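Side-chain contact in membrane-anchored mycosin mycp1 (Mycobacterium thermoresistibile, PDB 4HVL), which probably acts as a membrane-anchored, subtilisin-type serine endopeptidase in the ESX-1 type VII secretion system of the mycobacterial cell envelope: residues R160-A165 with I179-C184. Residues are numbered along the deposited sequence; the frame is centred on the assembly and turned at random.
Sequences RSLARA and ISEAAC. With ZN (zinc ion), chain B.
Leu162 reaches from helix 154-171 of the subtilisin fold to Ile179 and Glu181, where the parallel-sheet strand 176-179 runs out into a loop. The helix and this strand follow one another in the chain, and the three residues account for nearly all of the 109 Å² buried. With chi1 at -179°, Leu162 extends CG anti to its own N, and its two methyls divide the work. Leu162 CD1 packs on the branch methyl CG2 of Ile179 at 4.2 Å, a purely apolar touch. Leu162 CD2 lies 4.0 Å from CG of Glu181, meeting the aliphatic part of that chain rather than its carboxylate. No hydrogen bond links the segments, so the join rests on van der Waals packing. Glu181 bends at chi2 (62°), which folds its chain round a zinc ion, so that CB lies only 3.4 Å from the metal that its own OE1 binds; His133 and Thr134 help to complete the site. Leu162 also touches His133, so one leucine packs against two of the zinc ligands. Next to Glu181, Ser180 OG is hydrogen-bonded to Asp70, the predicted charge-relay aspartate. Of the Glu181 carboxylate oxygens, OE1 binds the metal at 2.0 Å, whereas OE2 stays 4.1 Å from the zinc.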
loop_
_atom_site.group_PDB
_atom_site.type_symbol
_atom_site.label_atom_id
_atom_site.label_comp_id
_atom_site.label_asym_id
_atom_site.label_seq_id
_atom_site.Cartn_x
_atom_site.Cartn_y
_atom_site.Cartn_z
ATOM N N ARG A 160 -9.401 13.575 -1.903
ATOM C CA ARG A 160 -9.381 14.633 -0.907
ATOM C C ARG A 160 -9.217 14.077 0.521
ATOM O O ARG A 160 -8.411 14.604 1.299
ATOM C CB ARG A 160 -10.605 15.540 -1.054
ATOM C CG ARG A 160 -10.520 16.475 -2.261
ATOM C CD ARG A 160 -11.587 17.552 -2.183
ATOM N NE ARG A 160 -12.893 16.939 -2.315
ATOM C CZ ARG A 160 -13.507 16.713 -3.477
ATOM N NH1 ARG A 160 -12.940 17.067 -4.617
ATOM N NH2 ARG A 160 -14.709 16.138 -3.499
ATOM N N SER A 161 -9.956 13.024 0.882
ATOM C CA SER A 161 -9.793 12.414 2.239
ATOM C C SER A 161 -8.416 11.733 2.433
ATOM O O SER A 161 -7.847 11.723 3.537
ATOM C CB SER A 161 -10.935 11.445 2.551
ATOM O OG SER A 161 -10.840 10.268 1.791
ATOM N N LEU A 162 -7.885 11.177 1.354
ATOM C CA LEU A 162 -6.560 10.610 1.370
ATOM C C LEU A 162 -5.484 11.654 1.672
ATOM O O LEU A 162 -4.560 11.392 2.437
ATOM C CB LEU A 162 -6.243 9.966 0.018
ATOM C CG LEU A 162 -4.860 9.333 0.004
ATOM C CD1 LEU A 162 -4.811 8.157 0.974
ATOM C CD2 LEU A 162 -4.483 8.914 -1.406
ATOM N N ALA A 163 -5.590 12.827 1.049
ATOM C CA ALA A 163 -4.603 13.861 1.268
ATOM C C ALA A 163 -4.561 14.211 2.750
ATOM O O ALA A 163 -3.492 14.304 3.325
ATOM C CB ALA A 163 -4.904 15.089 0.433
ATOM N N ARG A 164 -5.721 14.368 3.376
ATOM C CA ARG A 164 -5.758 14.645 4.816
ATOM C C ARG A 164 -5.201 13.474 5.648
ATOM O O ARG A 164 -4.541 13.675 6.683
ATOM C CB ARG A 164 -7.182 14.981 5.276
ATOM C CG ARG A 164 -7.711 16.302 4.735
ATOM C CD ARG A 164 -9.059 16.702 5.335
ATOM N NE ARG A 164 -10.185 16.015 4.687
ATOM C CZ ARG A 164 -10.854 14.964 5.171
ATOM N NH1 ARG A 164 -10.544 14.403 6.331
ATOM N NH2 ARG A 164 -11.850 14.446 4.458
ATOM N N ALA A 165 -5.489 12.247 5.222
ATOM C CA ALA A 165 -5.006 11.083 5.941
ATOM C C ALA A 165 -3.476 11.002 5.930
ATOM O O ALA A 165 -2.869 10.538 6.907
ATOM C CB ALA A 165 -5.615 9.796 5.365
ATOM N N ILE A 179 0.609 3.092 2.068
ATOM C CA ILE A 179 -0.643 3.518 1.458
ATOM C C ILE A 179 -1.146 2.416 0.526
ATOM O O ILE A 179 -0.563 2.159 -0.524
ATOM C CB ILE A 179 -0.473 4.837 0.659
ATOM C CG1 ILE A 179 0.153 5.913 1.553
ATOM C CG2 ILE A 179 -1.827 5.288 0.107
ATOM C CD1 ILE A 179 0.229 7.318 0.960
ATOM N N SER A 180 -2.216 1.756 0.944
ATOM C CA SER A 180 -2.822 0.705 0.169
ATOM C C SER A 180 -3.745 1.301 -0.897
ATOM O O SER A 180 -4.065 0.635 -1.862
ATOM C CB SER A 180 -3.611 -0.273 1.058
ATOM O OG SER A 180 -2.811 -0.821 2.098
ATOM N N GLU A 181 -4.175 2.554 -0.719
ATOM C CA GLU A 181 -5.113 3.192 -1.670
ATOM C C GLU A 181 -4.431 3.339 -3.025
ATOM O O GLU A 181 -3.281 3.785 -3.105
ATOM C CB GLU A 181 -5.545 4.577 -1.147
ATOM C CG GLU A 181 -6.385 5.430 -2.088
ATOM C CD GLU A 181 -7.711 4.788 -2.446
ATOM O OE1 GLU A 181 -8.340 4.150 -1.590
ATOM O OE2 GLU A 181 -8.127 4.920 -3.614
ATOM N N ALA A 182 -5.129 2.950 -4.085
ATOM C CA ALA A 182 -4.646 3.202 -5.433
ATOM C C ALA A 182 -5.836 3.632 -6.255
ATOM O O ALA A 182 -6.539 2.800 -6.820
ATOM C CB ALA A 182 -3.983 1.966 -6.018
ATOM N N ALA A 183 -6.051 4.945 -6.320
ATOM C CA ALA A 183 -7.228 5.511 -7.000
ATOM C C ALA A 183 -6.929 5.742 -8.463
ATOM O O ALA A 183 -5.895 6.302 -8.794
ATOM C CB ALA A 183 -7.615 6.821 -6.360
ATOM N N CYS A 184 -7.862 5.358 -9.326
ATOM C CA CYS A 184 -7.667 5.399 -10.778
ATOM C C CYS A 184 -8.621 6.358 -11.474
ATOM O O CYS A 184 -9.806 6.431 -11.142
ATOM C CB CYS A 184 -7.885 4.008 -11.385
ATOM S SG CYS A 184 -6.733 2.755 -10.773
HETATM ZN ZN ZN B . -8.486 4.094 0.418
#